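Local coordinates for protein D,D-dipeptidase/D,D-carboxypeptidase (Enterococcus faecalis, PDB 4MUQ) that is a zinc-dependent D,D-peptidase of vancomycin-resistant Enterococcus faecalis that hydrolyses the D-Ala-D-Ala dipeptide and probably trims terminal D-Ala from cell-wall precursors, lowering the targets of vancomycin, at residues A[56-61]-A[146-151]; A[67-72]-A[121-126]; A[130-135]-A[162-167]. All blocks are in the same frame, centred on the assembly; numbering follows the deposited sequence. Where two conformers were deposited one is given.

Contact 1: A[56-61]-A[146-151]; sequences QLIFEK and YGFTQR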
# COMPACT_ATOMS: atom_id res chain seq x y z
N GLN A 56 5.16 2.40 -13.45
CA GLN A 56 5.48 2.76 -14.83
C GLN A 56 4.24 3.18 -15.61
O GLN A 56 4.30 4.14 -16.39
CB GLN A 56 6.21 1.61 -15.55
CG GLN A 56 7.62 1.36 -15.04
CD GLN A 56 8.54 2.55 -15.27
OE1 GLN A 56 8.38 3.30 -16.24
NE2 GLN A 56 9.51 2.73 -14.38
N LEU A 57 3.13 2.48 -15.42
CA LEU A 57 1.88 2.86 -16.09
C LEU A 57 1.44 4.28 -15.71
O LEU A 57 1.00 5.04 -16.57
CB LEU A 57 0.76 1.86 -15.76
CG LEU A 57 0.87 0.45 -16.33
CD1 LEU A 57 -0.26 -0.41 -15.81
CD2 LEU A 57 0.85 0.47 -17.86
N ILE A 58 1.57 4.64 -14.44
CA ILE A 58 1.17 5.98 -14.02
C ILE A 58 2.09 7.04 -14.62
O ILE A 58 1.61 8.07 -15.12
CB ILE A 58 1.13 6.14 -12.49
CG1 ILE A 58 0.20 5.11 -11.85
CG2 ILE A 58 0.64 7.52 -12.12
CD1 ILE A 58 0.36 5.00 -10.34
N PHE A 59 3.40 6.79 -14.57
CA PHE A 59 4.38 7.71 -15.15
C PHE A 59 4.12 7.90 -16.64
O PHE A 59 4.21 9.02 -17.16
CB PHE A 59 5.81 7.19 -14.92
CG PHE A 59 6.28 7.27 -13.50
CD1 PHE A 59 5.69 8.15 -12.60
CD2 PHE A 59 7.31 6.45 -13.06
CE1 PHE A 59 6.13 8.21 -11.29
CE2 PHE A 59 7.75 6.51 -11.75
CZ PHE A 59 7.16 7.39 -10.86
N GLU A 60 3.76 6.81 -17.33
CA GLU A 60 3.38 6.89 -18.74
C GLU A 60 2.15 7.77 -18.93
O GLU A 60 2.11 8.62 -19.81
CB GLU A 60 3.07 5.50 -19.32
CG GLU A 60 4.27 4.56 -19.44
CD GLU A 60 3.85 3.10 -19.62
OE1 GLU A 60 2.78 2.86 -20.22
OE2 GLU A 60 4.58 2.21 -19.15
N LYS A 61 1.15 7.54 -18.09
CA LYS A 61 -0.15 8.19 -18.24
C LYS A 61 -0.05 9.71 -18.09
O LYS A 61 -0.70 10.46 -18.83
CB LYS A 61 -1.15 7.60 -17.24
CG LYS A 61 -2.47 8.36 -17.10
CD LYS A 61 -3.31 8.31 -18.37
CE LYS A 61 -4.79 8.52 -18.05
NZ LYS A 61 -5.00 9.52 -16.96
N TYR A 146 -5.05 3.55 -10.25
CA TYR A 146 -4.10 2.49 -10.59
C TYR A 146 -3.72 1.60 -9.42
O TYR A 146 -2.99 0.63 -9.59
CB TYR A 146 -2.84 3.07 -11.24
CG TYR A 146 -3.08 3.63 -12.62
CD1 TYR A 146 -2.81 2.86 -13.75
CD2 TYR A 146 -3.57 4.91 -12.79
CE1 TYR A 146 -3.04 3.36 -15.02
CE2 TYR A 146 -3.80 5.42 -14.06
CZ TYR A 146 -3.53 4.64 -15.16
OH TYR A 146 -3.76 5.15 -16.43
N GLY A 147 -4.21 1.90 -8.23
CA GLY A 147 -3.91 1.06 -7.09
C GLY A 147 -3.11 1.71 -5.97
O GLY A 147 -2.85 1.06 -4.96
N PHE A 148 -2.71 2.96 -6.15
CA PHE A 148 -1.91 3.67 -5.15
C PHE A 148 -2.73 4.69 -4.35
O PHE A 148 -3.71 5.26 -4.86
CB PHE A 148 -0.75 4.41 -5.82
CG PHE A 148 0.51 3.59 -6.01
CD1 PHE A 148 1.41 3.43 -4.96
CD2 PHE A 148 0.80 3.01 -7.24
CE1 PHE A 148 2.57 2.70 -5.13
CE2 PHE A 148 1.97 2.28 -7.42
CZ PHE A 148 2.86 2.14 -6.36
N THR A 149 -2.33 4.91 -3.10
CA THR A 149 -2.96 5.92 -2.25
C THR A 149 -1.87 6.75 -1.57
O THR A 149 -0.81 6.22 -1.24
CB THR A 149 -3.90 5.26 -1.20
OG1 THR A 149 -4.73 6.25 -0.59
CG2 THR A 149 -3.13 4.49 -0.12
N GLN A 150 -2.11 8.03 -1.33
CA GLN A 150 -1.18 8.79 -0.50
C GLN A 150 -1.45 8.38 0.94
O GLN A 150 -2.57 8.51 1.45
CB GLN A 150 -1.36 10.29 -0.67
CG GLN A 150 -0.29 11.07 0.06
CD GLN A 150 -0.54 12.55 0.02
OE1 GLN A 150 -1.10 13.08 -0.95
NE2 GLN A 150 -0.15 13.24 1.08
N ARG A 151 -0.43 7.86 1.59
CA ARG A 151 -0.63 7.11 2.83
C ARG A 151 -0.93 7.95 4.06
O ARG A 151 -1.77 7.55 4.89
CB ARG A 151 0.59 6.23 3.07
CG ARG A 151 0.49 5.31 4.28
CD ARG A 151 -0.65 4.32 4.11
NE ARG A 151 -0.73 3.38 5.23
CZ ARG A 151 -1.40 3.60 6.36
NH1 ARG A 151 -2.03 4.74 6.56
NH2 ARG A 151 -1.42 2.65 7.29
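Ile58 and Tyr146 lie alongside each other, running in opposite directions, where helix 49-62 packs against the turn that leads into strand 148-150, an outermost strand of the antiparallel sheet in this hedgehog/DD-peptidase fold. The branch that does the touching is the longer one of the isoleucine: CG1 of Ile58 sits 3.7 Å from CG of Tyr146 and the same distance from its CB. With CG1 anti to the carbonyl carbon (chi1 -57°) it is set against the tyrosine, and the extended chi2 (167°) carries the methyl onward, where Ile58 CD1 reaches CD2 of Phe148 at 3.7 Å. The two carbons of the ethyl arm thus serve the two aromatic residues in turn, a task suited to isoleucine.

Farther out, the phenol of Tyr146 extends along the helix surface. Its CE1 passes CB of Leu57 at 4.2 Å, and its hydroxyl ends beside the aliphatic part of Lys61, which crosses the tyrosine at roughly a right angle; the nearest approach is Lys61 CG to Tyr146 OH, 3.5 Å. Phe148 lies deeper, its ring also packed on Val51 and Val54 of the same helix and meeting Tyr171 edge-to-face.

The contact therefore grades from buried hydrocarbon to an exposed margin of Leu57, Lys61 and the tyrosine hydroxyl. Van der Waals and hydrophobic forces join the helix to the strand and the residues leading into it.

Contact 2: A[67-72]-A[121-126]; sequences SIVPVS and KDIDFI. With 2D8 ((2R)-3-[(R)-[(1S)-1-aminoethyl](hydroxy)phosphoryl]-2-methylpropanoic acid), chain D; LY0 ((2R)-3-[(R)-[(1R)-1-aminoethyl](hydroxy)phosphoryl]-2-methylpropanoic acid), chain C.
Val69 and Val71 of edge strand 68-72, in the antiparallel sheet of the hedgehog/DD-peptidase fold, meet the loop 121-126 between strand 113-118 and helix 134-142. The strand carries a classic beta bulge, Val71 and Ser72 both facing Asp115, a zinc ligand.

Apolar contacts make up most of the interface. Ile123 spreads its two branches over two valines: its CD1 touches CG2 of Val69 at 3.6 Å, while its CG2 lies 4.0 Å from CG2 of Val71. The Val71 torsion (chi1 173°) splits the two methyls, sending CG2 to Ile123 and CG1 to Phe125, whose CD1 it meets at 4.0 Å. Beta-branched residues suit both positions, offering two methyls close to the backbone.

The Phe125 ring continues toward the active site, its CE1 3.8 Å from O of Val71 and near CB of Ser72, and it also packs on Ile83 of helix 77-91. The hydroxyl of Ser72 is bonded to Arg75, which in turn binds the inhibitor.

The loop has polar contacts of its own. Asp124 OD2 receives a weak bond from the amide of Ile126 and a further hydrogen bond from that of Arg127. The carbonyl of Ile126 faces the phosphinate inhibitor, its O lying 2.8 Å from N1 in either epimer, 2D8 or LY0.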
# COMPACT_ATOMS: atom_id res chain seq x y z
N SER A 67 10.80 13.99 -14.54
CA SER A 67 10.48 15.02 -13.55
C SER A 67 10.20 14.45 -12.16
O SER A 67 10.33 15.17 -11.16
CB SER A 67 9.32 15.89 -14.05
OG SER A 67 8.18 15.10 -14.36
N ILE A 68 9.83 13.18 -12.09
CA ILE A 68 9.61 12.52 -10.81
C ILE A 68 10.62 11.41 -10.63
O ILE A 68 10.82 10.59 -11.53
CB ILE A 68 8.20 11.90 -10.69
CG1 ILE A 68 7.14 13.01 -10.72
CG2 ILE A 68 8.07 11.08 -9.40
CD1 ILE A 68 5.71 12.49 -10.85
N VAL A 69 11.28 11.39 -9.48
CA VAL A 69 12.23 10.33 -9.20
C VAL A 69 11.82 9.51 -7.98
O VAL A 69 11.27 10.05 -7.01
CB VAL A 69 13.65 10.88 -9.02
CG1 VAL A 69 14.13 11.55 -10.30
CG2 VAL A 69 13.70 11.84 -7.86
N PRO A 70 12.08 8.20 -8.04
CA PRO A 70 11.87 7.37 -6.86
C PRO A 70 13.02 7.64 -5.90
O PRO A 70 14.18 7.68 -6.31
CB PRO A 70 11.91 5.95 -7.41
CG PRO A 70 12.78 6.04 -8.62
CD PRO A 70 12.54 7.42 -9.20
N VAL A 71 12.68 7.89 -4.64
CA VAL A 71 13.65 8.24 -3.62
C VAL A 71 13.92 7.05 -2.71
O VAL A 71 15.06 6.81 -2.31
CB VAL A 71 13.16 9.46 -2.78
CG1 VAL A 71 14.09 9.71 -1.59
CG2 VAL A 71 13.06 10.70 -3.64
N SER A 72 12.87 6.30 -2.38
CA SER A 72 13.02 5.14 -1.51
C SER A 72 11.89 4.18 -1.79
O SER A 72 10.73 4.58 -1.78
CB SER A 72 12.98 5.56 -0.04
OG SER A 72 13.28 4.46 0.79
N LYS A 121 18.66 18.26 -8.27
CA LYS A 121 19.95 17.66 -7.94
C LYS A 121 20.19 17.41 -6.45
O LYS A 121 20.98 16.54 -6.08
CB LYS A 121 21.10 18.47 -8.56
CG LYS A 121 21.61 17.87 -9.86
CD LYS A 121 22.71 18.72 -10.46
CE LYS A 121 22.13 19.98 -11.08
NZ LYS A 121 23.16 21.04 -11.24
N ASP A 122 19.51 18.16 -5.59
CA ASP A 122 19.58 17.90 -4.15
C ASP A 122 18.19 17.58 -3.60
O ASP A 122 17.30 18.43 -3.62
CB ASP A 122 20.22 19.07 -3.41
CG ASP A 122 21.67 19.30 -3.81
OD1 ASP A 122 22.42 18.31 -3.95
OD2 ASP A 122 22.07 20.47 -3.99
N ILE A 123 18.02 16.36 -3.11
CA ILE A 123 16.73 15.91 -2.60
C ILE A 123 16.88 15.40 -1.17
O ILE A 123 17.78 14.60 -0.88
CB ILE A 123 16.18 14.76 -3.47
CG1 ILE A 123 15.91 15.26 -4.90
CG2 ILE A 123 14.92 14.16 -2.85
CD1 ILE A 123 15.62 14.16 -5.89
N ASP A 124 16.03 15.88 -0.26
CA ASP A 124 16.08 15.40 1.11
C ASP A 124 15.52 13.99 1.17
O ASP A 124 14.37 13.74 0.81
CB ASP A 124 15.31 16.31 2.06
CG ASP A 124 15.71 16.11 3.51
OD1 ASP A 124 16.46 16.95 4.06
OD2 ASP A 124 15.28 15.09 4.10
N PHE A 125 16.36 13.06 1.61
CA PHE A 125 16.00 11.64 1.64
C PHE A 125 14.83 11.34 2.58
O PHE A 125 13.97 10.53 2.24
CB PHE A 125 17.22 10.81 2.04
CG PHE A 125 16.92 9.34 2.18
CD1 PHE A 125 16.83 8.53 1.07
CD2 PHE A 125 16.73 8.78 3.44
CE1 PHE A 125 16.55 7.18 1.19
CE2 PHE A 125 16.44 7.43 3.58
CZ PHE A 125 16.36 6.63 2.45
N ILE A 126 14.82 11.98 3.75
CA ILE A 126 13.78 11.73 4.75
C ILE A 126 12.47 12.44 4.39
O ILE A 126 11.38 11.87 4.54
CB ILE A 126 14.26 12.11 6.18
CG1 ILE A 126 14.93 10.90 6.84
CG2 ILE A 126 13.11 12.62 7.05
CD1 ILE A 126 14.98 10.97 8.36
C4 2D8 D . 8.26 7.38 6.84
C5 2D8 D . 7.45 6.12 6.92
C6 2D8 D . 8.36 4.93 7.16
C7 2D8 D . 6.42 6.29 8.02
N1 2D8 D . 11.00 9.16 4.26
P 2D8 D . 9.06 7.66 5.24
C1 2D8 D . 11.41 8.00 6.37
C2 2D8 D . 10.45 8.79 5.50
O31 2D8 D . 9.55 6.29 4.71
O32 2D8 D . 8.11 8.25 4.14
O61 2D8 D . 8.01 3.87 6.68
O62 2D8 D . 9.36 5.07 7.85
P LY0 C . 9.07 7.65 5.23
C1 LY0 C . 11.41 7.97 6.38
N1 LY0 C . 10.17 9.93 6.08
C2 LY0 C . 10.52 8.73 5.42
C4 LY0 C . 8.27 7.38 6.84
C5 LY0 C . 7.46 6.13 6.92
C6 LY0 C . 8.36 4.93 7.16
C7 LY0 C . 6.42 6.30 8.02
O31 LY0 C . 9.54 6.28 4.70
O32 LY0 C . 8.11 8.25 4.15
O61 LY0 C . 8.01 3.87 6.68
O62 LY0 C . 9.36 5.07 7.85

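Contact 3: A[130-135]-A[162-167]; sequences FPYDGI and ISHEPW. With LY0 ((2R)-3-[(R)-[(1R)-1-aminoethyl](hydroxy)phosphoryl]-2-methylpropanoic acid), chain C; 2D8 ((2R)-3-[(R)-[(1S)-1-aminoethyl](hydroxy)phosphoryl]-2-methylpropanoic acid), chain D; EDO (1,2-ethanediol), chain E.
The substrate pocket of this zinc D,D-peptidase is bordered by the loop 162-167, which runs into strand 168-171 and the zinc ligand His168; the turn 130-135, leading into helix 134-142, packs against it. Tyr132 and His164 approach from opposite directions and meet rim to rim, ring planes at 37°. The phenol oxygen lies at the edge of the imidazole, near its plane, and Tyr132 OH is hydrogen-bonded to His164 NE2 at 2.6 Å. Gln150 NE2 also bonds this hydroxyl, fixing its position.

Pro166 flanks the pair, touching both rings. Its CG touches CE2 of Tyr132 at 3.9 Å, crossing the phenol at about a right angle, while its CD lies over one face of the His164 ring, offset toward the rim. Pro166 CB rests 3.4 Å from O of Phe130. Proline, a compact and rigid ring, suits this place. Deeper in, CB of Phe130 packs against CB of Trp167 at 4.0 Å, and the ring of Phe130 meets that of Phe169.

Trp167 takes the chi1 58° rotamer, CG between the backbone N and carbonyl carbon, which turns its indole away from Phe130 toward the inhibitor. Its NE1 donates to O32 of either phosphinate, LY0 or 2D8, at 2.9 Å and 154°. Glu165 CB lies over one indole face, toward its rim, and Glu165 OE1 comes within 2.8 Å of O32 in either epimer. LY0 N1 also gives Glu165 OE2 a weak hydrogen bond. Ile162 adds apolar contacts to the ligand methyl C7.

Hydrogen bonding and apolar packing thus hold the loop's outer side to the turn; its inner side offers an N-H donor to the phosphinate, a tetrahedral-intermediate mimic, and a carboxylate acceptor to the amine of LY0.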
# COMPACT_ATOMS: atom_id res chain seq x y z
N PHE A 130 7.50 16.84 -2.86
CA PHE A 130 6.47 16.31 -3.75
C PHE A 130 5.22 17.17 -3.57
O PHE A 130 4.28 16.78 -2.88
CB PHE A 130 6.20 14.83 -3.44
CG PHE A 130 5.65 14.05 -4.61
CD1 PHE A 130 6.45 13.80 -5.72
CD2 PHE A 130 4.36 13.57 -4.61
CE1 PHE A 130 5.96 13.08 -6.81
CE2 PHE A 130 3.86 12.85 -5.69
CZ PHE A 130 4.66 12.61 -6.78
N PRO A 131 5.23 18.35 -4.20
CA PRO A 131 4.19 19.36 -3.93
C PRO A 131 2.81 18.98 -4.45
O PRO A 131 2.61 17.98 -5.15
CB PRO A 131 4.73 20.62 -4.63
CG PRO A 131 5.72 20.14 -5.64
CD PRO A 131 6.30 18.86 -5.08
N TYR A 132 1.83 19.80 -4.07
CA TYR A 132 0.45 19.61 -4.47
C TYR A 132 0.16 20.48 -5.69
O TYR A 132 -0.93 21.04 -5.84
CB TYR A 132 -0.49 19.95 -3.31
CG TYR A 132 -0.42 18.95 -2.17
CD1 TYR A 132 -1.28 17.86 -2.13
CD2 TYR A 132 0.52 19.09 -1.15
CE1 TYR A 132 -1.23 16.96 -1.10
CE2 TYR A 132 0.58 18.18 -0.11
CZ TYR A 132 -0.29 17.10 -0.10
OH TYR A 132 -0.27 16.17 0.91
N ASP A 133 1.18 20.60 -6.55
CA ASP A 133 1.09 21.32 -7.82
C ASP A 133 1.79 20.55 -8.91
O ASP A 133 2.58 19.64 -8.64
CB ASP A 133 1.78 22.68 -7.70
CG ASP A 133 1.16 23.55 -6.67
OD1 ASP A 133 -0.01 23.92 -6.87
OD2 ASP A 133 1.82 23.84 -5.65
N GLY A 134 1.51 20.92 -10.15
CA GLY A 134 2.25 20.41 -11.29
C GLY A 134 2.22 18.90 -11.44
O GLY A 134 1.24 18.24 -11.08
N ILE A 135 3.32 18.37 -11.97
CA ILE A 135 3.42 16.96 -12.31
C ILE A 135 3.25 16.04 -11.10
O ILE A 135 2.66 14.96 -11.22
CB ILE A 135 4.75 16.65 -13.07
CG1 ILE A 135 4.72 15.25 -13.67
CG2 ILE A 135 5.96 16.85 -12.16
CD1 ILE A 135 3.64 15.07 -14.73
N ILE A 162 1.43 9.02 12.13
CA ILE A 162 2.56 9.57 11.37
C ILE A 162 2.13 10.94 10.87
O ILE A 162 0.98 11.13 10.47
CB ILE A 162 2.90 8.62 10.19
CG1 ILE A 162 3.43 7.27 10.71
CG2 ILE A 162 3.90 9.26 9.21
CD1 ILE A 162 4.75 7.34 11.47
N SER A 163 3.04 11.90 10.87
CA SER A 163 2.72 13.24 10.37
C SER A 163 2.44 13.22 8.87
O SER A 163 2.82 12.31 8.16
CB SER A 163 3.87 14.18 10.67
OG SER A 163 3.91 14.48 12.06
N HIS A 164 1.73 14.25 8.42
CA HIS A 164 1.50 14.52 7.01
C HIS A 164 2.78 14.30 6.18
O HIS A 164 3.80 14.95 6.44
CB HIS A 164 1.06 15.98 6.91
CG HIS A 164 0.82 16.48 5.52
ND1 HIS A 164 0.86 17.82 5.22
CD2 HIS A 164 0.51 15.83 4.36
CE1 HIS A 164 0.60 17.99 3.93
NE2 HIS A 164 0.36 16.81 3.39
N GLU A 165 2.70 13.43 5.18
CA GLU A 165 3.82 13.21 4.25
C GLU A 165 3.34 13.32 2.81
O GLU A 165 2.69 12.43 2.29
CB GLU A 165 4.49 11.86 4.49
CG GLU A 165 5.08 11.71 5.88
CD GLU A 165 6.06 10.58 5.96
OE1 GLU A 165 5.93 9.64 5.13
OE2 GLU A 165 6.94 10.64 6.83
N PRO A 166 3.65 14.43 2.14
CA PRO A 166 3.23 14.58 0.74
C PRO A 166 3.78 13.50 -0.20
O PRO A 166 3.18 13.25 -1.25
CB PRO A 166 3.80 15.95 0.37
CG PRO A 166 3.72 16.74 1.67
CD PRO A 166 4.10 15.71 2.73
N TRP A 167 4.89 12.85 0.19
CA TRP A 167 5.71 12.08 -0.75
C TRP A 167 5.54 10.57 -0.72
O TRP A 167 6.08 9.90 -1.59
CB TRP A 167 7.19 12.36 -0.47
CG TRP A 167 7.57 12.01 0.95
CD1 TRP A 167 7.87 10.77 1.45
CD2 TRP A 167 7.64 12.92 2.06
NE1 TRP A 167 8.12 10.86 2.80
CE2 TRP A 167 8.00 12.16 3.20
CE3 TRP A 167 7.43 14.30 2.21
CZ2 TRP A 167 8.15 12.74 4.46
CZ3 TRP A 167 7.59 14.87 3.47
CH2 TRP A 167 7.93 14.08 4.58
P LY0 C . 9.07 7.65 5.23
C1 LY0 C . 11.41 7.97 6.38
N1 LY0 C . 10.17 9.93 6.08
C2 LY0 C . 10.52 8.73 5.42
C4 LY0 C . 8.27 7.38 6.84
C5 LY0 C . 7.46 6.13 6.92
C6 LY0 C . 8.36 4.93 7.16
C7 LY0 C . 6.42 6.30 8.02
O31 LY0 C . 9.54 6.28 4.70
O32 LY0 C . 8.11 8.25 4.15
O61 LY0 C . 8.01 3.87 6.68
O62 LY0 C . 9.36 5.07 7.85
C4 2D8 D . 8.26 7.38 6.84
C5 2D8 D . 7.45 6.12 6.92
C6 2D8 D . 8.36 4.93 7.16
C7 2D8 D . 6.42 6.29 8.02
N1 2D8 D . 11.00 9.16 4.26
P 2D8 D . 9.06 7.66 5.24
C1 2D8 D . 11.41 8.00 6.37
C2 2D8 D . 10.45 8.79 5.50
O31 2D8 D . 9.55 6.29 4.71
O32 2D8 D . 8.11 8.25 4.14
O61 2D8 D . 8.01 3.87 6.68
O62 2D8 D . 9.36 5.07 7.85
C1 EDO E . 0.94 11.81 15.13
O1 EDO E . 1.89 11.72 16.20
C2 EDO E . 1.66 12.29 13.87
O2 EDO E . 1.99 13.69 13.93

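How the contacts relate
All three contacts are partly buried, each joining a buried portion to a more exposed margin. Contact 1 is nearest the centre of the chain and is apolar; contact 2, farthest out, is also apolar across its segments; contact 3 alone adds a hydrogen bond across its segments. Contacts 1 and 2 reach the same antiparallel sheet at its two outermost strands, 148-150 and 68-72, and touch where Phe59 packs on Ile68. Gln150, in segment 146-151 but outside the contact 1 interface, links that segment to contact 3 through the Tyr132 hydroxyl. Contacts 2 and 3 both border the inhibitor, with the Ile126 carbonyl close to the Trp167 indole, whereas contact 1 stands back from the zinc.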